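Local coordinates for protein spydx (Streptococcus pyogenes, PDB 2J43) that forms two consecutive carbohydrate-binding modules of family 41 that bind host lung glycogen, within a larger virulence factor thought to hydrolyse alpha-1,6-glucosidic linkages in pullulan and glycogen, at residues G171-D176 with A183-P188; L128-F133 with A157-P162. One frame throughout, in Å; residues are numbered along the deposited sequence.

Interaction 1. Residues G171-D176 with A183-P188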
loop_
_atom_site.group_PDB
_atom_site.type_symbol
_atom_site.label_atom_id
_atom_site.label_comp_id
_atom_site.label_asym_id
_atom_site.label_seq_id
_atom_site.Cartn_x
_atom_site.Cartn_y
_atom_site.Cartn_z
ATOM N N GLY A 171 -4.314 14.810 12.730
ATOM C CA GLY A 171 -3.125 15.608 12.655
ATOM C C GLY A 171 -2.045 14.845 13.401
ATOM O O GLY A 171 -2.307 14.094 14.349
ATOM N N PHE A 172 -0.839 15.045 12.943
ATOM C CA PHE A 172 0.307 14.463 13.607
ATOM C C PHE A 172 1.594 15.205 13.272
ATOM O O PHE A 172 1.677 16.056 12.384
ATOM C CB PHE A 172 0.410 12.956 13.279
ATOM C CG PHE A 172 0.672 12.633 11.840
ATOM C CD1 PHE A 172 1.978 12.442 11.346
ATOM C CD2 PHE A 172 -0.368 12.513 10.955
ATOM C CE1 PHE A 172 2.179 12.128 10.010
ATOM C CE2 PHE A 172 -0.127 12.162 9.618
ATOM C CZ PHE A 172 1.140 11.986 9.182
ATOM N N LEU A 173 2.643 14.892 14.037
ATOM C CA LEU A 173 3.934 15.482 13.804
ATOM C C LEU A 173 4.992 14.493 14.175
ATOM O O LEU A 173 4.813 13.740 15.103
ATOM C CB LEU A 173 4.104 16.770 14.617
ATOM C CG LEU A 173 5.200 17.707 14.141
ATOM C CD1 LEU A 173 5.110 18.200 12.697
ATOM C CD2 LEU A 173 5.343 18.947 15.080
ATOM N N ILE A 174 6.081 14.465 13.440
ATOM C CA ILE A 174 7.197 13.580 13.828
ATOM C C ILE A 174 8.158 14.378 14.705
ATOM O O ILE A 174 8.633 15.469 14.301
ATOM C CB ILE A 174 7.959 13.036 12.622
ATOM C CG1 ILE A 174 7.029 12.416 11.583
ATOM C CG2 ILE A 174 9.019 12.001 13.064
ATOM C CD1 ILE A 174 6.166 11.267 12.112
ATOM N N LEU A 175 8.479 13.826 15.870
ATOM C CA LEU A 175 9.350 14.470 16.859
ATOM C C LEU A 175 10.661 13.756 17.034
ATOM O O LEU A 175 10.751 12.529 16.861
ATOM C CB LEU A 175 8.655 14.489 18.219
ATOM C CG LEU A 175 7.226 15.024 18.274
ATOM C CD1 LEU A 175 6.737 15.087 19.742
ATOM C CD2 LEU A 175 7.162 16.371 17.574
ATOM N N ASP A 176 11.692 14.527 17.360
ATOM C CA ASP A 176 12.951 13.964 17.773
ATOM C C ASP A 176 13.195 14.311 19.234
ATOM O O ASP A 176 13.554 15.420 19.566
ATOM C CB ASP A 176 14.056 14.487 16.855
ATOM C CG ASP A 176 15.403 13.899 17.174
ATOM O OD1 ASP A 176 15.535 13.242 18.237
ATOM O OD2 ASP A 176 16.388 14.090 16.404
ATOM N N ALA A 183 13.687 22.496 17.903
ATOM C CA ALA A 183 14.345 21.371 17.213
ATOM C C ALA A 183 13.749 19.974 17.511
ATOM O O ALA A 183 14.067 18.991 16.842
ATOM C CB ALA A 183 15.837 21.380 17.516
ATOM N N ILE A 184 12.871 19.883 18.491
ATOM C CA ILE A 184 12.151 18.626 18.743
ATOM C C ILE A 184 11.246 18.336 17.538
ATOM O O ILE A 184 11.013 17.181 17.187
ATOM C CB ILE A 184 11.358 18.715 20.046
ATOM C CG1 ILE A 184 12.300 18.723 21.263
ATOM C CG2 ILE A 184 10.377 17.577 20.184
ATOM C CD1 ILE A 184 11.550 19.018 22.608
ATOM N N LYS A 185 10.700 19.377 16.916
ATOM C CA LYS A 185 9.898 19.144 15.689
ATOM C C LYS A 185 10.825 18.845 14.506
ATOM O O LYS A 185 11.675 19.661 14.138
ATOM C CB LYS A 185 9.054 20.363 15.377
ATOM C CG LYS A 185 8.115 20.706 16.483
ATOM C CD LYS A 185 7.275 21.942 16.084
ATOM C CE LYS A 185 6.164 22.161 16.994
ATOM N NZ LYS A 185 5.259 23.288 16.507
ATOM N N VAL A 186 10.700 17.671 13.898
ATOM C CA VAL A 186 11.630 17.284 12.837
ATOM C C VAL A 186 11.500 18.271 11.677
ATOM O O VAL A 186 12.512 18.668 11.070
ATOM C CB VAL A 186 11.418 15.826 12.403
ATOM C CG1 VAL A 186 12.227 15.504 11.140
ATOM C CG2 VAL A 186 11.868 14.939 13.513
ATOM N N GLN A 187 10.288 18.642 11.395
ATOM C CA GLN A 187 9.992 19.872 10.653
ATOM C C GLN A 187 8.767 20.555 11.268
ATOM O O GLN A 187 8.004 19.951 12.011
ATOM C CB GLN A 187 9.850 19.544 9.151
ATOM C CG GLN A 187 8.754 18.542 8.793
ATOM C CD GLN A 187 7.375 19.114 8.914
ATOM O OE1 GLN A 187 6.453 18.493 9.485
ATOM N NE2 GLN A 187 7.201 20.318 8.367
ATOM N N PRO A 188 8.579 21.852 11.009
ATOM C CA PRO A 188 7.613 22.626 11.790
ATOM C C PRO A 188 6.147 22.581 11.421
ATOM O O PRO A 188 5.330 23.092 12.171
ATOM C CB PRO A 188 8.150 24.083 11.672
ATOM C CG PRO A 188 8.968 24.120 10.499
ATOM C CD PRO A 188 9.340 22.691 10.082
#
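The carbonyl oxygen of Ile184 takes one hydrogen bond and one weaker CA-H...O contact from the strand 171-176. The backbone N of Asp176 makes a short hydrogen bond to Ile184 O at 2.7 Å, nearly straight at 166°, and Leu175 CA makes a CA-H...O contact to the same oxygen at 3.2 Å. Two residues further along the loop, Val186 N donates to Ile174 O at 3.0 Å. These bonds enclose a single antiparallel bridge in which Leu175 and Lys185 form the non-hydrogen-bonded pair. It pins the returning loop to the edge of strand 170-176 just before strand 191-193 takes over as its neighbour in the sheet, within the second of the protein's family 41 modules. Beside the backbone bonds, Val186 CG2 comes within 3.4 Å of Ile174 O and packs alongside Ile174 CG2, both branches pointing the same way; Tyr118 of strand 113-119 backs the pair. On the other face Leu173 reaches out, its CG swung opposite the backbone N (chi1 -161°). Its CD2 touches Lys185 CG at 3.6 Å, and the extended aliphatic chain runs past this methyl at about a right angle to the leucine, while CD1 lies 3.5 Å from Gln187 O. Leu175 CB meets Ile184 CG2 at 4.0 Å, where Pro144 touches both residues. The carboxylate of Asp176 leads away from the loop to a hydrogen bond with Ser178 OG and a salt bridge with Lys179, both in the turn that joins the two segments.

Interaction 2. Residues L128-F133 with A157-P162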
loop_
_atom_site.group_PDB
_atom_site.type_symbol
_atom_site.label_atom_id
_atom_site.label_comp_id
_atom_site.label_asym_id
_atom_site.label_seq_id
_atom_site.Cartn_x
_atom_site.Cartn_y
_atom_site.Cartn_z
ATOM N N LEU A 128 12.802 8.866 18.122
ATOM C CA LEU A 128 11.803 9.605 17.339
ATOM C C LEU A 128 10.414 9.157 17.814
ATOM O O LEU A 128 10.240 8.006 18.216
ATOM C CB LEU A 128 11.987 9.311 15.854
ATOM C CG LEU A 128 13.313 9.766 15.257
ATOM C CD1 LEU A 128 13.250 9.626 13.700
ATOM C CD2 LEU A 128 13.785 11.143 15.647
ATOM N N ALA A 129 9.419 10.036 17.738
ATOM C CA ALA A 129 8.068 9.697 18.196
ATOM C C ALA A 129 7.064 10.423 17.345
ATOM O O ALA A 129 7.407 11.406 16.685
ATOM C CB ALA A 129 7.871 10.122 19.643
ATOM N N VAL A 130 5.826 9.997 17.434
ATOM C CA VAL A 130 4.729 10.608 16.675
ATOM C C VAL A 130 3.773 11.263 17.666
ATOM O O VAL A 130 3.234 10.606 18.539
ATOM C CB VAL A 130 3.945 9.583 15.829
ATOM C CG1 VAL A 130 2.944 10.374 14.917
ATOM C CG2 VAL A 130 4.903 8.731 15.021
ATOM N N TRP A 131 3.562 12.569 17.505
ATOM C CA TRP A 131 2.549 13.321 18.228
ATOM C C TRP A 131 1.244 13.253 17.411
ATOM O O TRP A 131 1.286 13.453 16.226
ATOM C CB TRP A 131 2.988 14.773 18.340
ATOM C CG TRP A 131 2.128 15.576 19.236
ATOM C CD1 TRP A 131 1.175 16.499 18.861
ATOM C CD2 TRP A 131 2.127 15.577 20.679
ATOM N NE1 TRP A 131 0.573 17.054 19.971
ATOM C CE2 TRP A 131 1.129 16.500 21.099
ATOM C CE3 TRP A 131 2.830 14.871 21.660
ATOM C CZ2 TRP A 131 0.840 16.717 22.444
ATOM C CZ3 TRP A 131 2.529 15.103 22.994
ATOM C CH2 TRP A 131 1.548 16.001 23.367
ATOM N N THR A 132 0.136 12.915 18.051
ATOM C CA THR A 132 -1.155 12.755 17.368
ATOM C C THR A 132 -2.251 13.595 18.011
ATOM O O THR A 132 -2.283 13.793 19.237
ATOM C CB THR A 132 -1.627 11.267 17.390
ATOM O OG1 THR A 132 -1.824 10.850 18.746
ATOM C CG2 THR A 132 -0.538 10.335 16.857
ATOM N N PHE A 133 -3.154 14.065 17.159
ATOM C CA PHE A 133 -4.274 14.897 17.590
ATOM C C PHE A 133 -5.367 14.900 16.524
ATOM O O PHE A 133 -5.263 14.230 15.474
ATOM C CB PHE A 133 -3.797 16.331 17.925
ATOM C CG PHE A 133 -3.103 17.068 16.798
ATOM C CD1 PHE A 133 -3.755 18.096 16.121
ATOM C CD2 PHE A 133 -1.781 16.798 16.447
ATOM C CE1 PHE A 133 -3.126 18.824 15.142
ATOM C CE2 PHE A 133 -1.156 17.528 15.463
ATOM C CZ PHE A 133 -1.830 18.556 14.818
ATOM N N ALA A 157 9.988 3.286 9.616
ATOM C CA ALA A 157 9.431 2.974 10.918
ATOM C C ALA A 157 7.946 3.219 10.826
ATOM O O ALA A 157 7.512 3.923 9.921
ATOM C CB ALA A 157 10.080 3.831 11.983
ATOM N N TYR A 158 7.163 2.674 11.738
ATOM C CA TYR A 158 5.745 2.960 11.737
ATOM C C TYR A 158 5.083 2.837 13.090
ATOM O O TYR A 158 5.619 2.221 14.018
ATOM C CB TYR A 158 5.001 2.066 10.720
ATOM C CG TYR A 158 4.930 0.603 11.085
ATOM C CD1 TYR A 158 3.962 0.134 11.931
ATOM C CD2 TYR A 158 5.864 -0.294 10.605
ATOM C CE1 TYR A 158 3.904 -1.216 12.280
ATOM C CE2 TYR A 158 5.812 -1.682 10.945
ATOM C CZ TYR A 158 4.830 -2.105 11.770
ATOM O OH TYR A 158 4.729 -3.427 12.141
ATOM N N VAL A 159 3.908 3.439 13.201
ATOM C CA VAL A 159 3.031 3.201 14.324
ATOM C C VAL A 159 1.590 3.061 13.832
ATOM O O VAL A 159 1.186 3.739 12.875
ATOM C CB VAL A 159 3.152 4.314 15.368
ATOM C CG1 VAL A 159 2.778 5.642 14.804
ATOM C CG2 VAL A 159 2.350 3.882 16.663
ATOM N N ASP A 160 0.837 2.186 14.485
ATOM C CA ASP A 160 -0.576 1.981 14.204
ATOM C C ASP A 160 -1.384 2.787 15.218
ATOM O O ASP A 160 -1.277 2.583 16.451
ATOM C CB ASP A 160 -0.953 0.494 14.281
ATOM C CG ASP A 160 -0.418 -0.293 13.129
ATOM O OD1 ASP A 160 -0.444 0.252 12.011
ATOM O OD2 ASP A 160 0.065 -1.435 13.249
ATOM N N VAL A 161 -2.181 3.693 14.708
ATOM C CA VAL A 161 -2.931 4.643 15.520
ATOM C C VAL A 161 -4.447 4.367 15.497
ATOM O O VAL A 161 -5.096 4.564 14.468
ATOM C CB VAL A 161 -2.705 6.065 15.038
ATOM C CG1 VAL A 161 -3.393 7.088 15.964
ATOM C CG2 VAL A 161 -1.202 6.366 14.896
ATOM N N PRO A 162 -5.034 4.026 16.638
ATOM C CA PRO A 162 -6.504 3.882 16.673
ATOM C C PRO A 162 -7.211 5.206 16.464
ATOM O O PRO A 162 -6.803 6.187 17.066
ATOM C CB PRO A 162 -6.797 3.351 18.086
ATOM C CG PRO A 162 -5.494 3.056 18.732
ATOM C CD PRO A 162 -4.418 3.794 17.957
#
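Between Val130 and Val159 only aliphatic branches meet, for the aromatic rings of both strands are turned outward: the indole of Trp131 packs edge-to-face with Trp143, and the ring of Tyr158 engages Arg115 in a cation-pi contact and also meets His151. On the inner side, Val130 CG2 touches Val159 CG1 at 3.8 Å, the two side chains meeting at a slant. Val159 brings that methyl forward by holding it between its own backbone N and carbonyl carbon (chi1 61°). No hydrogen bond links the segments, and their nearest backbones stay well apart, with Val130 CA 8.0 Å from Val159 CA. With Val130 and Thr132 pointing toward one strand and Val159 and Val161 toward the other, the two face each other across the interior of a beta-sandwich, the fold of family 41 modules; strand 147-153 lies between them in the strand order, consistent with the sheet curling over there. Its residues help to fill the core: Leu149 packs on Val130, and Leu147 on both Thr132 and Val159. Further along, Thr132 CG2 approaches Val161 CG1 more loosely at 4.4 Å. The hydroxyl of Thr132 is hydrogen-bonded elsewhere, and it is the methyl that faces Val161. Val161 also rests on Ile116 of strand 113-119.

Overall arrangement
Interactions 1 and 2 have centres 11 Å apart in the same module and share a seam, since strands 170-176 and 128-134 are antiparallel neighbours. Leu175 N lies 2.8 Å from Ala129 O and Gly171 O 2.9 Å from Phe133 N, both probable hydrogen bonds. Interaction 1 fastens a loop along the far edge of strand 170-176, whereas interaction 2 spans the sandwich interior from strand 128-134. Phe172 and Ile174 pack on Val130, joining that interior to the bridged strand. On the outer side Leu175 touches Trp131 and Trp143; exposed tryptophans commonly bind alpha-glucan in family 41 modules, and Trp131, partly exposed, may serve such a role here, while interaction 2 lies on the opposite, inner side of its strand.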